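Local coordinates for pectate lyase/Amb allergen (PDB 4HWV), which probably cleaves pectate as a calcium-binding polysaccharide lyase of family 1, built on a right-handed parallel beta-helix, at residues W134-R148 with F209-R221. Sequence-based numbering, arbitrary orientation.
Sequences WGNARTVSGKPEDAR and FPQWDPTDSSDGR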
loop_
_atom_site.group_PDB
_atom_site.type_symbol
_atom_site.label_atom_id
_atom_site.label_comp_id
_atom_site.label_asym_id
_atom_site.label_seq_id
_atom_site.Cartn_x
_atom_site.Cartn_y
_atom_site.Cartn_z
ATOM N N TRP A 134 26.236 -3.096 20.690
ATOM C CA TRP A 134 26.164 -1.839 21.436
ATOM C C TRP A 134 25.632 -2.027 22.846
ATOM O O TRP A 134 25.898 -1.217 23.729
ATOM C CB TRP A 134 25.245 -0.865 20.696
ATOM C CG TRP A 134 25.241 0.525 21.246
ATOM C CD1 TRP A 134 24.321 1.068 22.099
ATOM C CD2 TRP A 134 26.196 1.568 20.968
ATOM N NE1 TRP A 134 24.648 2.382 22.377
ATOM C CE2 TRP A 134 25.797 2.709 21.701
ATOM C CE3 TRP A 134 27.365 1.631 20.197
ATOM C CZ2 TRP A 134 26.519 3.915 21.672
ATOM C CZ3 TRP A 134 28.078 2.835 20.163
ATOM C CH2 TRP A 134 27.652 3.958 20.898
ATOM N N GLY A 135 24.878 -3.100 23.054
ATOM C CA GLY A 135 24.141 -3.280 24.288
ATOM C C GLY A 135 22.973 -2.317 24.414
ATOM O O GLY A 135 22.559 -1.656 23.437
ATOM N N ASN A 136 22.451 -2.216 25.631
ATOM C CA ASN A 136 21.239 -1.458 25.899
ATOM C C ASN A 136 21.406 -0.459 27.039
ATOM O O ASN A 136 20.422 0.100 27.549
ATOM C CB ASN A 136 20.098 -2.420 26.195
ATOM C CG ASN A 136 19.791 -3.315 25.019
ATOM O OD1 ASN A 136 20.325 -4.422 24.896
ATOM N ND2 ASN A 136 18.936 -2.838 24.127
ATOM N N ALA A 137 22.654 -0.207 27.412
ATOM C CA ALA A 137 22.938 0.621 28.572
ATOM C C ALA A 137 23.067 2.097 28.263
ATOM O O ALA A 137 23.133 2.913 29.181
ATOM C CB ALA A 137 24.191 0.124 29.288
ATOM N N ARG A 138 23.102 2.448 26.978
ATOM C CA ARG A 138 23.180 3.850 26.613
ATOM C C ARG A 138 22.581 4.064 25.242
ATOM O O ARG A 138 22.477 3.130 24.441
ATOM C CB ARG A 138 24.633 4.332 26.632
ATOM C CG ARG A 138 25.533 3.587 25.664
ATOM C CD ARG A 138 26.990 4.035 25.772
ATOM N NE ARG A 138 27.848 3.276 24.867
ATOM C CZ ARG A 138 28.918 3.773 24.249
ATOM N NH1 ARG A 138 29.268 5.037 24.422
ATOM N NH2 ARG A 138 29.633 3.000 23.444
ATOM N N THR A 139 22.185 5.303 24.990
ATOM C CA THR A 139 21.675 5.722 23.699
ATOM C C THR A 139 22.793 5.651 22.656
ATOM O O THR A 139 23.979 5.578 23.000
ATOM C CB THR A 139 21.143 7.143 23.798
ATOM O OG1 THR A 139 22.175 7.979 24.333
ATOM C CG2 THR A 139 19.931 7.181 24.738
ATOM N N VAL A 140 22.430 5.643 21.376
ATOM C CA VAL A 140 23.442 5.547 20.340
ATOM C C VAL A 140 24.158 6.866 20.137
ATOM O O VAL A 140 23.586 7.945 20.346
ATOM C CB VAL A 140 22.863 5.029 18.993
ATOM C CG1 VAL A 140 22.296 3.623 19.155
ATOM C CG2 VAL A 140 21.792 5.981 18.456
ATOM N N SER A 141 25.417 6.771 19.716
ATOM C CA SER A 141 26.227 7.951 19.429
ATOM C C SER A 141 27.314 7.535 18.452
ATOM O O SER A 141 27.509 6.354 18.207
ATOM C CB SER A 141 26.857 8.497 20.709
ATOM O OG SER A 141 27.855 7.599 21.187
ATOM N N GLY A 142 28.039 8.501 17.902
ATOM C CA GLY A 142 29.122 8.185 16.992
ATOM C C GLY A 142 28.737 8.389 15.537
ATOM O O GLY A 142 27.623 8.816 15.201
ATOM N N LYS A 143 29.663 8.019 14.668
ATOM C CA LYS A 143 29.610 8.379 13.266
ATOM C C LYS A 143 28.343 7.917 12.518
ATOM O O LYS A 143 27.708 8.741 11.879
ATOM C CB LYS A 143 30.897 7.932 12.555
ATOM C CG LYS A 143 30.856 8.046 11.044
ATOM C CD LYS A 143 32.208 7.677 10.456
ATOM C CE LYS A 143 32.150 7.624 8.956
ATOM N NZ LYS A 143 33.503 7.305 8.422
ATOM N N PRO A 144 27.964 6.626 12.578
ATOM C CA PRO A 144 26.765 6.275 11.790
ATOM C C PRO A 144 25.508 6.975 12.318
ATOM O O PRO A 144 24.656 7.347 11.516
ATOM C CB PRO A 144 26.672 4.746 11.938
ATOM C CG PRO A 144 28.052 4.309 12.346
ATOM C CD PRO A 144 28.624 5.440 13.160
ATOM N N GLU A 145 25.393 7.156 13.627
ATOM C CA GLU A 145 24.247 7.878 14.167
ATOM C C GLU A 145 24.256 9.353 13.778
ATOM O O GLU A 145 23.226 9.915 13.419
ATOM C CB GLU A 145 24.152 7.690 15.692
ATOM C CG GLU A 145 23.172 8.650 16.377
ATOM C CD GLU A 145 21.701 8.444 15.973
ATOM O OE1 GLU A 145 21.345 7.455 15.273
ATOM O OE2 GLU A 145 20.888 9.302 16.385
ATOM N N ASP A 146 25.422 9.990 13.839
ATOM C CA ASP A 146 25.513 11.390 13.424
ATOM C C ASP A 146 25.192 11.533 11.933
ATOM O O ASP A 146 24.575 12.519 11.502
ATOM C CB ASP A 146 26.901 11.950 13.759
ATOM C CG ASP A 146 27.120 12.087 15.255
ATOM O OD1 ASP A 146 26.129 12.275 15.989
ATOM O OD2 ASP A 146 28.278 12.030 15.691
ATOM N N ALA A 147 25.612 10.553 11.131
ATOM C CA ALA A 147 25.286 10.588 9.713
ATOM C C ALA A 147 23.780 10.393 9.475
ATOM O O ALA A 147 23.165 11.135 8.692
ATOM C CB ALA A 147 26.104 9.576 8.942
ATOM N N ARG A 148 23.180 9.428 10.178
ATOM C CA ARG A 148 21.732 9.262 10.114
ATOM C C ARG A 148 21.037 10.562 10.502
ATOM O O ARG A 148 20.115 11.006 9.816
ATOM C CB ARG A 148 21.250 8.135 11.032
ATOM C CG ARG A 148 19.743 7.904 10.922
ATOM C CD ARG A 148 19.163 7.247 12.184
ATOM N NE ARG A 148 19.323 8.126 13.339
ATOM C CZ ARG A 148 18.565 9.194 13.574
ATOM N NH1 ARG A 148 17.532 9.488 12.783
ATOM N NH2 ARG A 148 18.835 9.957 14.617
ATOM N N PHE A 209 14.633 7.554 7.966
ATOM C CA PHE A 209 15.803 7.460 8.847
ATOM C C PHE A 209 15.395 7.229 10.300
ATOM O O PHE A 209 15.748 8.009 11.186
ATOM C CB PHE A 209 16.680 8.706 8.667
ATOM C CG PHE A 209 17.197 8.829 7.265
ATOM C CD1 PHE A 209 18.268 8.034 6.849
ATOM C CD2 PHE A 209 16.580 9.668 6.342
ATOM C CE1 PHE A 209 18.709 8.075 5.542
ATOM C CE2 PHE A 209 17.026 9.710 5.026
ATOM C CZ PHE A 209 18.092 8.909 4.628
ATOM N N PRO A 210 14.655 6.135 10.560
ATOM C CA PRO A 210 14.297 5.837 11.952
ATOM C C PRO A 210 15.543 5.616 12.796
ATOM O O PRO A 210 16.575 5.152 12.290
ATOM C CB PRO A 210 13.488 4.539 11.832
ATOM C CG PRO A 210 14.009 3.915 10.587
ATOM C CD PRO A 210 14.278 5.042 9.646
ATOM N N GLN A 211 15.442 5.946 14.077
ATOM C CA GLN A 211 16.551 5.822 14.991
ATOM C C GLN A 211 16.341 4.601 15.852
ATOM O O GLN A 211 15.242 4.362 16.345
ATOM C CB GLN A 211 16.614 7.047 15.893
ATOM C CG GLN A 211 17.781 7.034 16.883
ATOM C CD GLN A 211 17.593 8.081 17.964
ATOM O OE1 GLN A 211 16.588 8.061 18.686
ATOM N NE2 GLN A 211 18.543 9.014 18.069
ATOM N N TRP A 212 17.409 3.837 16.056
ATOM C CA TRP A 212 17.365 2.772 17.047
ATOM C C TRP A 212 17.699 3.356 18.421
ATOM O O TRP A 212 18.756 3.962 18.598
ATOM C CB TRP A 212 18.344 1.652 16.698
ATOM C CG TRP A 212 18.442 0.589 17.752
ATOM C CD1 TRP A 212 19.521 0.332 18.552
ATOM C CD2 TRP A 212 17.438 -0.380 18.114
ATOM N NE1 TRP A 212 19.245 -0.717 19.400
ATOM C CE2 TRP A 212 17.982 -1.182 19.146
ATOM C CE3 TRP A 212 16.134 -0.646 17.668
ATOM C CZ2 TRP A 212 17.262 -2.219 19.748
ATOM C CZ3 TRP A 212 15.420 -1.682 18.260
ATOM C CH2 TRP A 212 15.990 -2.457 19.303
ATOM N N ASP A 213 16.791 3.226 19.378
ATOM C CA ASP A 213 17.081 3.682 20.732
ATOM C C ASP A 213 17.195 2.441 21.599
ATOM O O ASP A 213 16.175 1.866 21.980
ATOM C CB ASP A 213 15.982 4.596 21.275
ATOM C CG ASP A 213 16.272 5.079 22.695
ATOM O OD1 ASP A 213 17.244 4.619 23.349
ATOM O OD2 ASP A 213 15.512 5.941 23.173
ATOM N N PRO A 214 18.436 2.029 21.929
ATOM C CA PRO A 214 18.641 0.815 22.738
ATOM C C PRO A 214 17.946 0.852 24.099
ATOM O O PRO A 214 17.684 -0.204 24.659
ATOM C CB PRO A 214 20.164 0.773 22.947
ATOM C CG PRO A 214 20.737 1.617 21.830
ATOM C CD PRO A 214 19.704 2.678 21.541
ATOM N N THR A 215 17.685 2.041 24.630
ATOM C CA THR A 215 17.139 2.194 25.976
ATOM C C THR A 215 15.620 2.275 26.006
ATOM O O THR A 215 15.016 2.163 27.071
ATOM C CB THR A 215 17.748 3.426 26.715
ATOM O OG1 THR A 215 17.264 4.647 26.136
ATOM C CG2 THR A 215 19.271 3.404 26.641
ATOM N N ASP A 216 14.985 2.453 24.852
ATOM C CA ASP A 216 13.526 2.616 24.821
ATOM C C ASP A 216 12.859 1.295 25.209
ATOM O O ASP A 216 13.122 0.267 24.609
ATOM C CB ASP A 216 13.092 3.043 23.418
ATOM C CG ASP A 216 11.603 3.338 23.309
ATOM O OD1 ASP A 216 10.789 2.849 24.113
ATOM O OD2 ASP A 216 11.242 4.068 22.376
ATOM N N SER A 217 12.010 1.329 26.230
ATOM C CA SER A 217 11.350 0.122 26.734
ATOM C C SER A 217 12.364 -0.916 27.225
ATOM O O SER A 217 12.068 -2.113 27.280
ATOM C CB SER A 217 10.391 -0.467 25.695
ATOM O OG SER A 217 9.509 0.541 25.231
ATOM N N SER A 218 13.553 -0.421 27.581
ATOM C CA SER A 218 14.685 -1.202 28.105
ATOM C C SER A 218 15.384 -2.109 27.093
ATOM O O SER A 218 16.617 -2.155 27.046
ATOM C CB SER A 218 14.306 -1.963 29.379
ATOM O OG SER A 218 13.979 -1.039 30.393
ATOM N N ASP A 219 14.606 -2.819 26.282
ATOM C CA ASP A 219 15.167 -3.699 25.260
ATOM C C ASP A 219 15.472 -2.965 23.970
ATOM O O ASP A 219 16.216 -3.463 23.135
ATOM C CB ASP A 219 14.189 -4.826 24.940
ATOM C CG ASP A 219 13.982 -5.766 26.095
ATOM O OD1 ASP A 219 14.929 -5.982 26.878
ATOM O OD2 ASP A 219 12.864 -6.286 26.203
ATOM N N GLY A 220 14.874 -1.791 23.788
ATOM C CA GLY A 220 15.097 -1.011 22.582
ATOM C C GLY A 220 13.940 -0.980 21.596
ATOM O O GLY A 220 13.145 -1.925 21.490
ATOM N N ARG A 221 13.840 0.130 20.868
ATOM C CA ARG A 221 12.827 0.278 19.828
ATOM C C ARG A 221 13.373 1.133 18.720
ATOM O O ARG A 221 14.224 1.999 18.950
ATOM C CB ARG A 221 11.582 1.001 20.356
ATOM C CG ARG A 221 10.814 0.271 21.441
ATOM C CD ARG A 221 10.073 -0.958 20.897
ATOM N NE ARG A 221 9.187 -1.576 21.886
ATOM C CZ ARG A 221 9.556 -2.519 22.746
ATOM N NH1 ARG A 221 10.803 -2.966 22.748
ATOM N NH2 ARG A 221 8.667 -3.015 23.609
HETATM O O HOH W 1 21.429 -1.927 20.842
HETATM O O HOH W 2 18.079 -0.073 28.422
HETATM O O HOH W 3 19.534 6.012 20.899
#
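E145 OE2 is gripped from opposite faces of its carboxylate: Q211 NE2 donates at 2.9 Å from one, R148 NH2 at 2.8 Å from the other. The contact lies outside the right-handed beta-helix of this family 1 lyase, where the start of helix 143-159 and the loop before it meet the antiparallel hairpin of strands 211-213 and 221-223. R148 holds E145 side-on, its NE reaching OE1, which also bonds Y125, and this double bridge fixes the guanidinium's rotation. A bend at chi3 (63°) turns that group across Q211, whose CB lies over the centre of one guanidinium face. R148 NH1, the remaining terminal nitrogen, donates to F209 O at 2.8 Å in a bent bond (N-H...O 139°), tying the helix to the chain entering the hairpin.

Further along, P214, second residue of a type I turn, wedges between W134, at the end of helix 131-134, and the loop that follows it. P214 CG comes 3.6 Å from W134 CD1, and V140 CG1 packs on P214 CD at the same distance. D213 OD1 closes an Asx turn by accepting T215 N and also takes the T215 hydroxyl; T215 CG2 rests against the backbone of N136 and R138. Single waters bridge G135 O to W212 NE1 and V140 N to W212 O. The N136 amide is held at both ends: OD1 bonds H263, while ND2 points almost straight (176°) at P214 O, 3.0 Å away and in the amide plane.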